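Local atomic coordinates of STING-associated CdnE c-di-GMP synthase (Flavobacteriaceae, PDB entry 6WT8), a protein that synthesises the cyclic dinucleotide c-di-GMP, probably as the signal that a partner STING protein senses in bacterial CBASS defence. Residues 72-77 / 87-92; 183-188 / 194-199; 300-305 / 352-357. One frame throughout, in Å; residues are numbered along the deposited sequence.

The three contacts illustrate how the chemistry of a contact follows its place in the fold. Contacts 1 and 2 both reach the mixed sheet of the nucleotidyltransferase domain; their centres lie about 9 Å apart and they touch, Val73 packing on Val188 and Val197. Contact 1 sets helix 60-81 on a strand of that sheet and is partly buried, held by a salt bridge and an aromatic ring. Contact 2, largely buried, is main-chain pairing with a polar and an apolar face. Contact 3 lies on the other side of the chain's centre, about 39 Å from both by centres, where two helices meet, partly buried again, mainly through aliphatic side chains without a polar bond.

Contact 1 of 3, residues 72-77 / 87-92; sequences KVEAHL and FERQGS
Glu74 meets Phe87 and Arg89 where helix 60-81 packs on strand 85-90, a helix-on-sheet layer of the nucleotidyltransferase fold in which the short segments run roughly antiparallel, 150° apart. The glutamate is fully stretched (chi1 179°), which carries its methylene over one face of Phe87: Glu74 CG lies 3.9 Å from the ring centroid in a CH-pi contact displaced toward the rim. Leu77 adds its CB, 3.8 Å from Phe87 CE1. The carboxylate lies almost parallel to the ring, and Glu74 OE1 comes 3.4 Å from Phe87 CB. Glu74 OE1 also takes Arg89 end-on, with Arg89 NH2 at 2.8 Å and NH1 at 3.0 Å. This salt bridge keeps OE1 in the guanidinium plane, which stands nearly perpendicular to the carboxylate plane; NH1 comes in almost along the C-O bond, NH2 from above the carboxylate plane, and both bonds are bent. With an alanine in place of Glu74, Arg89 would probably be left without its charge mate and Phe87 without the methylene over its face. Asn71 also accepts from NH2, while Arg89 NH1 turns back to Glu88 O at 2.9 Å, meeting it from above the carbonyl plane.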
loop_
_atom_site.group_PDB
_atom_site.type_symbol
_atom_site.label_atom_id
_atom_site.label_comp_id
_atom_site.label_asym_id
_atom_site.label_seq_id
_atom_site.Cartn_x
_atom_site.Cartn_y
_atom_site.Cartn_z
ATOM N N LYS A 72 20.608 4.031 2.508
ATOM C CA LYS A 72 21.692 4.738 3.194
ATOM C C LYS A 72 21.415 4.826 4.689
ATOM O O LYS A 72 22.323 4.607 5.515
ATOM C CB LYS A 72 21.898 6.132 2.615
ATOM C CG LYS A 72 22.396 6.023 1.195
ATOM C CD LYS A 72 22.816 7.351 0.657
ATOM C CE LYS A 72 23.455 7.150 -0.739
ATOM N NZ LYS A 72 24.107 8.421 -1.229
ATOM N N VAL A 73 20.167 5.155 5.069
ATOM C CA VAL A 73 19.804 5.163 6.497
ATOM C C VAL A 73 20.013 3.782 7.116
ATOM O O VAL A 73 20.548 3.654 8.244
ATOM C CB VAL A 73 18.350 5.633 6.664
ATOM C CG1 VAL A 73 17.920 5.608 8.118
ATOM C CG2 VAL A 73 18.220 7.066 6.155
ATOM N N GLU A 74 19.520 2.734 6.435
ATOM C CA GLU A 74 19.675 1.371 6.945
ATOM C C GLU A 74 21.128 1.042 7.250
ATOM O O GLU A 74 21.405 0.415 8.283
ATOM C CB GLU A 74 19.119 0.362 5.909
ATOM C CG GLU A 74 19.304 -1.056 6.433
ATOM C CD GLU A 74 18.743 -2.140 5.514
ATOM O OE1 GLU A 74 17.637 -1.992 4.978
ATOM O OE2 GLU A 74 19.423 -3.192 5.362
ATOM N N ALA A 75 22.066 1.450 6.391
ATOM C CA ALA A 75 23.468 1.086 6.636
ATOM C C ALA A 75 23.951 1.644 7.976
ATOM O O ALA A 75 24.662 0.967 8.727
ATOM C CB ALA A 75 24.364 1.607 5.513
ATOM N N HIS A 76 23.550 2.870 8.312
ATOM C CA HIS A 76 23.941 3.436 9.608
ATOM C C HIS A 76 23.306 2.678 10.773
ATOM O O HIS A 76 23.969 2.373 11.783
ATOM C CB HIS A 76 23.543 4.913 9.672
ATOM C CG HIS A 76 24.332 5.778 8.754
ATOM N ND1 HIS A 76 25.669 6.051 8.973
ATOM C CD2 HIS A 76 23.997 6.410 7.600
ATOM C CE1 HIS A 76 26.129 6.806 7.982
ATOM N NE2 HIS A 76 25.142 7.022 7.126
ATOM N N LEU A 77 21.999 2.384 10.675
ATOM C CA LEU A 77 21.344 1.691 11.760
ATOM C C LEU A 77 21.863 0.262 11.872
ATOM O O LEU A 77 21.969 -0.267 12.976
ATOM C CB LEU A 77 19.836 1.685 11.503
ATOM C CG LEU A 77 19.166 3.033 11.370
ATOM C CD1 LEU A 77 17.715 2.814 11.001
ATOM C CD2 LEU A 77 19.175 3.678 12.790
ATOM N N PHE A 87 15.679 -5.511 9.004
ATOM C CA PHE A 87 15.258 -4.315 8.293
ATOM C C PHE A 87 14.324 -4.664 7.165
ATOM O O PHE A 87 14.630 -5.536 6.343
ATOM C CB PHE A 87 16.456 -3.554 7.729
ATOM C CG PHE A 87 17.377 -3.017 8.806
ATOM C CD1 PHE A 87 17.009 -1.843 9.472
ATOM C CD2 PHE A 87 18.565 -3.681 9.185
ATOM C CE1 PHE A 87 17.789 -1.348 10.499
ATOM C CE2 PHE A 87 19.338 -3.179 10.202
ATOM C CZ PHE A 87 18.931 -2.027 10.862
ATOM N N GLU A 88 13.238 -3.908 7.075
ATOM C CA GLU A 88 12.262 -4.079 6.013
ATOM C C GLU A 88 11.770 -2.707 5.571
ATOM O O GLU A 88 12.310 -1.665 5.952
ATOM C CB GLU A 88 11.088 -4.938 6.505
ATOM C CG GLU A 88 11.463 -6.379 6.921
ATOM C CD GLU A 88 11.966 -7.257 5.761
ATOM O OE1 GLU A 88 11.760 -6.948 4.555
ATOM O OE2 GLU A 88 12.582 -8.289 6.099
ATOM N N ARG A 89 10.781 -2.690 4.655
ATOM C CA ARG A 89 10.224 -1.451 4.135
ATOM C C ARG A 89 8.715 -1.550 4.100
ATOM O O ARG A 89 8.155 -2.635 3.950
ATOM C CB ARG A 89 10.697 -1.181 2.684
ATOM C CG ARG A 89 12.219 -1.062 2.491
ATOM C CD ARG A 89 12.773 0.159 3.191
ATOM N NE ARG A 89 14.199 0.232 2.841
ATOM C CZ ARG A 89 15.183 -0.325 3.574
ATOM N NH1 ARG A 89 14.886 -0.934 4.717
ATOM N NH2 ARG A 89 16.462 -0.271 3.158
ATOM N N GLN A 90 8.032 -0.406 4.187
ATOM C CA GLN A 90 6.577 -0.415 4.026
ATOM C C GLN A 90 6.154 0.842 3.312
ATOM O O GLN A 90 6.930 1.788 3.141
ATOM C CB GLN A 90 5.808 -0.501 5.343
ATOM C CG GLN A 90 6.062 0.687 6.319
ATOM C CD GLN A 90 5.223 0.653 7.562
ATOM O OE1 GLN A 90 4.714 -0.390 7.976
ATOM N NE2 GLN A 90 5.050 1.829 8.170
ATOM N N GLY A 91 4.889 0.819 2.881
ATOM C CA GLY A 91 4.351 2.008 2.209
ATOM C C GLY A 91 3.950 1.732 0.753
ATOM O O GLY A 91 4.388 0.781 0.142
ATOM N N SER A 92 3.084 2.586 0.213
ATOM C CA SER A 92 2.640 2.423 -1.164
ATOM C C SER A 92 3.784 2.534 -2.171
ATOM O O SER A 92 3.682 1.999 -3.276
ATOM C CB SER A 92 1.564 3.441 -1.504
ATOM O OG SER A 92 2.042 4.721 -1.336
#

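Contact 2 of 3, residues 183-188 / 194-199; sequences SIYVKV and DIDVVT
Ile184 with Val197 and Val186 with Ile195 are antiparallel hydrogen-bonded pairs, each closed by two nearly straight N-H...O bonds, among them Val197 N to Ile184 O at 2.8 Å, while Tyr185 with Asp196, between them, and Lys187 with Asp194, beyond Val186, are non-hydrogen-bonded pairs. On the face of Tyr185 and Lys187 the side chains are polar. Ser183 OG donates to Asp196 OD1 at 2.7 Å, approaching from above the carboxylate plane, and Lys180 forms a salt bridge with the same oxygen. The Tyr185 ring lies slantwise over the neighbouring strand, tilted only 22° from the Asp196 carboxylate, with Tyr185 CD1 3.1 Å from Asp196 OD1; Lys180 also makes a cation-pi contact with the ring. The two strands form a beta hairpin, 184-189 with 192-204, whose second strand pairs on with strand 106-112 in the nucleotidyltransferase sheet. Farther along, Tyr185 CZ sits 3.4 Å from Asp194 CB, and a water bridges Tyr185 OH to Asp194 O. Lys187 runs alongside Asp194 and curls at its end (chi3 66°, chi4 73°), bringing Lys187 NZ to the syn side of Asp194 OD1 in a 2.8 Å salt bridge. The other face is aliphatic: Val186 CG2 meets Val197 CG2 at 4.1 Å, Val188 CG2 meets Ile195 CG1 at 4.1 Å, and helices 60-81 and 154-172 pack against this layer.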
loop_
_atom_site.group_PDB
_atom_site.type_symbol
_atom_site.label_atom_id
_atom_site.label_comp_id
_atom_site.label_asym_id
_atom_site.label_seq_id
_atom_site.Cartn_x
_atom_site.Cartn_y
_atom_site.Cartn_z
ATOM N N SER A 183 7.676 7.309 14.820
ATOM C CA SER A 183 8.809 7.183 13.885
ATOM C C SER A 183 9.827 8.275 14.192
ATOM O O SER A 183 9.533 9.267 14.875
ATOM C CB SER A 183 8.380 7.259 12.392
ATOM O OG SER A 183 7.871 8.579 12.142
ATOM N N ILE A 184 11.012 8.101 13.613
ATOM C CA ILE A 184 12.054 9.122 13.528
ATOM C C ILE A 184 12.100 9.637 12.091
ATOM O O ILE A 184 12.146 8.833 11.166
ATOM C CB ILE A 184 13.416 8.537 13.932
ATOM C CG1 ILE A 184 13.399 8.040 15.392
ATOM C CG2 ILE A 184 14.532 9.627 13.789
ATOM C CD1 ILE A 184 14.583 7.050 15.656
ATOM N N TYR A 185 12.101 10.946 11.883
ATOM C CA TYR A 185 12.047 11.488 10.528
ATOM C C TYR A 185 13.429 12.021 10.158
ATOM O O TYR A 185 13.957 12.900 10.837
ATOM C CB TYR A 185 11.010 12.613 10.431
ATOM C CG TYR A 185 10.415 12.852 9.047
ATOM C CD1 TYR A 185 10.157 11.785 8.186
ATOM C CD2 TYR A 185 10.070 14.125 8.631
ATOM C CE1 TYR A 185 9.573 11.985 6.919
ATOM C CE2 TYR A 185 9.496 14.350 7.377
ATOM C CZ TYR A 185 9.244 13.283 6.527
ATOM O OH TYR A 185 8.669 13.495 5.279
ATOM N N VAL A 186 14.034 11.458 9.109
ATOM C CA VAL A 186 15.411 11.758 8.733
ATOM C C VAL A 186 15.434 12.501 7.415
ATOM O O VAL A 186 14.860 12.023 6.433
ATOM C CB VAL A 186 16.234 10.473 8.605
ATOM C CG1 VAL A 186 17.674 10.820 8.274
ATOM C CG2 VAL A 186 16.107 9.678 9.902
ATOM N N LYS A 187 16.158 13.612 7.361
ATOM C CA LYS A 187 16.376 14.288 6.078
ATOM C C LYS A 187 17.686 13.764 5.509
ATOM O O LYS A 187 18.775 14.168 5.942
ATOM C CB LYS A 187 16.380 15.798 6.266
ATOM C CG LYS A 187 14.990 16.328 6.604
ATOM C CD LYS A 187 14.961 17.852 6.491
ATOM C CE LYS A 187 15.153 18.317 5.062
ATOM N NZ LYS A 187 13.908 18.046 4.279
ATOM N N VAL A 188 17.590 12.842 4.539
ATOM C CA VAL A 188 18.780 12.347 3.847
ATOM C C VAL A 188 19.196 13.375 2.805
ATOM O O VAL A 188 18.346 13.985 2.165
ATOM C CB VAL A 188 18.473 10.967 3.247
ATOM C CG1 VAL A 188 19.707 10.332 2.568
ATOM C CG2 VAL A 188 17.906 10.018 4.305
ATOM N N ASP A 194 13.183 12.559 2.481
ATOM C CA ASP A 194 12.882 12.471 3.908
ATOM C C ASP A 194 12.323 11.091 4.209
ATOM O O ASP A 194 11.306 10.680 3.639
ATOM C CB ASP A 194 11.892 13.549 4.336
ATOM C CG ASP A 194 12.371 14.945 3.973
ATOM O OD1 ASP A 194 13.570 15.228 4.112
ATOM O OD2 ASP A 194 11.543 15.745 3.506
ATOM N N ILE A 195 12.990 10.350 5.091
ATOM C CA ILE A 195 12.630 8.966 5.359
ATOM C C ILE A 195 12.167 8.816 6.804
ATOM O O ILE A 195 12.875 9.236 7.724
ATOM C CB ILE A 195 13.828 8.042 5.109
ATOM C CG1 ILE A 195 14.339 8.186 3.661
ATOM C CG2 ILE A 195 13.517 6.599 5.438
ATOM C CD1 ILE A 195 13.313 7.832 2.566
ATOM N N ASP A 196 11.004 8.192 7.005
ATOM C CA ASP A 196 10.567 7.824 8.351
ATOM C C ASP A 196 11.130 6.466 8.737
ATOM O O ASP A 196 11.095 5.528 7.950
ATOM C CB ASP A 196 9.039 7.757 8.443
ATOM C CG ASP A 196 8.391 9.092 8.730
ATOM O OD1 ASP A 196 8.624 9.704 9.817
ATOM O OD2 ASP A 196 7.636 9.534 7.839
ATOM N N VAL A 197 11.644 6.370 9.971
ATOM C CA VAL A 197 12.218 5.153 10.539
ATOM C C VAL A 197 11.277 4.659 11.626
ATOM O O VAL A 197 11.075 5.355 12.626
ATOM C CB VAL A 197 13.619 5.442 11.113
ATOM C CG1 VAL A 197 14.146 4.273 11.870
ATOM C CG2 VAL A 197 14.584 5.842 9.977
ATOM N N VAL A 198 10.708 3.478 11.413
ATOM C CA VAL A 198 9.731 2.851 12.301
ATOM C C VAL A 198 10.436 1.738 13.057
ATOM O O VAL A 198 11.197 0.977 12.457
ATOM C CB VAL A 198 8.581 2.310 11.430
ATOM C CG1 VAL A 198 7.511 1.664 12.256
ATOM C CG2 VAL A 198 8.006 3.495 10.620
ATOM N N THR A 199 10.174 1.646 14.368
ATOM C CA THR A 199 10.731 0.613 15.235
ATOM C C THR A 199 9.581 -0.263 15.715
ATOM O O THR A 199 8.576 0.259 16.215
ATOM C CB THR A 199 11.475 1.240 16.399
ATOM O OG1 THR A 199 12.453 2.166 15.891
ATOM C CG2 THR A 199 12.122 0.202 17.312
HETATM O O HOH W 1 8.872 11.595 3.550
HETATM O O HOH W 2 8.759 15.483 3.916
HETATM O O HOH W 3 16.163 15.667 2.813
#

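Contact 3 of 3, residues 300-305 / 352-357; sequences DLVSIL and SIIADL
Val302 and Ile354 lie alongside one another, pointing opposite ways, where the first turns of helix 300-314 meet the last turns of helix 336-360, running roughly antiparallel, in the helical C-terminal part of the enzyme. The axes of the two short segments approach to 10.0 Å, 146° apart, a spacing bridged by a few aliphatic groups. The tight part gathers round one methyl: Val302 CG1 lies 3.7 Å from Ile354 CG1 and 4.1 Å from Ile353 CG2. That methyl stands opposite the backbone N (chi1 -177°), which directs it between the two isoleucines, while Ile353 comes in roughly perpendicular to Val302. Behind this spot lies a hydrophobic core, with Phe259 and Leu350 against Val302, and Val47, Ile51 and Ile263 against Ile353. The other side is looser and partly open to solvent. There the end of Ile354 rests on main chain more than on a side chain, its CD1 3.8 Å from Ser303 CA and 3.9 Å from Val302 O. Ser303 shows only its CB to the isoleucine, at 4.5 Å from Ile354 CD1, while its hydroxyl bonds to Gln307 on its own helix. With just 165 Å² buried and no polar bond between the two segments, the pairing here probably rests on the fit of methyl and methylene surfaces, together with the surrounding core, and it lacks the directional hold a polar bond would give.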
loop_
_atom_site.group_PDB
_atom_site.type_symbol
_atom_site.label_atom_id
_atom_site.label_comp_id
_atom_site.label_asym_id
_atom_site.label_seq_id
_atom_site.Cartn_x
_atom_site.Cartn_y
_atom_site.Cartn_z
ATOM N N ASP A 300 -11.074 0.857 -21.313
ATOM C CA ASP A 300 -12.215 0.071 -20.873
ATOM C C ASP A 300 -12.145 -0.233 -19.384
ATOM O O ASP A 300 -13.175 -0.597 -18.805
ATOM C CB ASP A 300 -12.301 -1.234 -21.683
ATOM C CG ASP A 300 -12.647 -0.984 -23.169
ATOM O OD1 ASP A 300 -13.108 0.113 -23.513
ATOM O OD2 ASP A 300 -12.465 -1.883 -24.026
ATOM N N LEU A 301 -10.977 -0.065 -18.737
ATOM C CA LEU A 301 -10.912 -0.224 -17.291
ATOM C C LEU A 301 -11.720 0.823 -16.563
ATOM O O LEU A 301 -12.108 0.593 -15.396
ATOM C CB LEU A 301 -9.467 -0.158 -16.782
ATOM C CG LEU A 301 -8.562 -1.238 -17.350
ATOM C CD1 LEU A 301 -7.112 -1.015 -16.882
ATOM C CD2 LEU A 301 -9.028 -2.645 -16.971
ATOM N N VAL A 302 -11.942 2.001 -17.178
ATOM C CA VAL A 302 -12.715 3.032 -16.484
ATOM C C VAL A 302 -14.126 2.534 -16.273
ATOM O O VAL A 302 -14.706 2.733 -15.207
ATOM C CB VAL A 302 -12.702 4.350 -17.267
ATOM C CG1 VAL A 302 -13.463 5.459 -16.494
ATOM C CG2 VAL A 302 -11.260 4.773 -17.517
ATOM N N SER A 303 -14.696 1.878 -17.297
ATOM C CA SER A 303 -16.015 1.268 -17.176
ATOM C C SER A 303 -16.045 0.142 -16.126
ATOM O O SER A 303 -17.010 0.033 -15.371
ATOM C CB SER A 303 -16.408 0.723 -18.527
ATOM O OG SER A 303 -17.677 0.074 -18.475
ATOM N N ILE A 304 -15.008 -0.698 -16.069
ATOM C CA ILE A 304 -14.955 -1.753 -15.034
ATOM C C ILE A 304 -15.038 -1.143 -13.643
ATOM O O ILE A 304 -15.773 -1.607 -12.765
ATOM C CB ILE A 304 -13.661 -2.570 -15.182
ATOM C CG1 ILE A 304 -13.726 -3.434 -16.401
ATOM C CG2 ILE A 304 -13.348 -3.436 -13.902
ATOM C CD1 ILE A 304 -14.771 -4.518 -16.394
ATOM N N LEU A 305 -14.248 -0.102 -13.416
ATOM C CA LEU A 305 -14.255 0.575 -12.120
ATOM C C LEU A 305 -15.612 1.206 -11.821
ATOM O O LEU A 305 -16.112 1.105 -10.685
ATOM C CB LEU A 305 -13.151 1.609 -12.085
ATOM C CG LEU A 305 -11.743 1.007 -11.987
ATOM C CD1 LEU A 305 -10.717 2.144 -12.196
ATOM C CD2 LEU A 305 -11.535 0.412 -10.572
ATOM N N SER A 352 -18.736 10.857 -15.525
ATOM C CA SER A 352 -18.387 11.991 -16.389
ATOM C C SER A 352 -17.272 11.647 -17.358
ATOM O O SER A 352 -17.293 12.066 -18.515
ATOM C CB SER A 352 -17.926 13.159 -15.544
ATOM O OG SER A 352 -19.040 13.681 -14.845
ATOM N N ILE A 353 -16.232 10.983 -16.871
ATOM C CA ILE A 353 -15.105 10.602 -17.735
ATOM C C ILE A 353 -15.586 9.706 -18.867
ATOM O O ILE A 353 -15.175 9.865 -20.019
ATOM C CB ILE A 353 -14.012 9.913 -16.906
ATOM C CG1 ILE A 353 -13.397 10.948 -15.962
ATOM C CG2 ILE A 353 -12.955 9.264 -17.799
ATOM C CD1 ILE A 353 -12.400 10.382 -14.885
ATOM N N ILE A 354 -16.430 8.724 -18.547
ATOM C CA ILE A 354 -16.910 7.794 -19.566
ATOM C C ILE A 354 -17.748 8.546 -20.578
ATOM O O ILE A 354 -17.630 8.338 -21.792
ATOM C CB ILE A 354 -17.704 6.666 -18.897
ATOM C CG1 ILE A 354 -16.762 5.690 -18.161
ATOM C CG2 ILE A 354 -18.512 5.885 -19.968
ATOM C CD1 ILE A 354 -17.456 4.813 -17.108
ATOM N N ALA A 355 -18.576 9.477 -20.098
ATOM C CA ALA A 355 -19.380 10.262 -21.020
ATOM C C ALA A 355 -18.495 11.109 -21.928
ATOM O O ALA A 355 -18.788 11.266 -23.123
ATOM C CB ALA A 355 -20.373 11.145 -20.262
ATOM N N ASP A 356 -17.433 11.699 -21.370
ATOM C CA ASP A 356 -16.553 12.536 -22.175
ATOM C C ASP A 356 -15.761 11.713 -23.191
ATOM O O ASP A 356 -15.496 12.190 -24.306
ATOM C CB ASP A 356 -15.614 13.324 -21.263
ATOM C CG ASP A 356 -16.344 14.381 -20.457
ATOM O OD1 ASP A 356 -17.411 14.886 -20.936
ATOM O OD2 ASP A 356 -15.881 14.753 -19.366
ATOM N N LEU A 357 -15.360 10.483 -22.824
ATOM C CA LEU A 357 -14.758 9.581 -23.816
ATOM C C LEU A 357 -15.733 9.272 -24.942
ATOM O O LEU A 357 -15.355 9.273 -26.129
ATOM C CB LEU A 357 -14.325 8.287 -23.161
ATOM C CG LEU A 357 -13.057 8.373 -22.320
ATOM C CD1 LEU A 357 -12.988 7.173 -21.389
ATOM C CD2 LEU A 357 -11.794 8.547 -23.234
#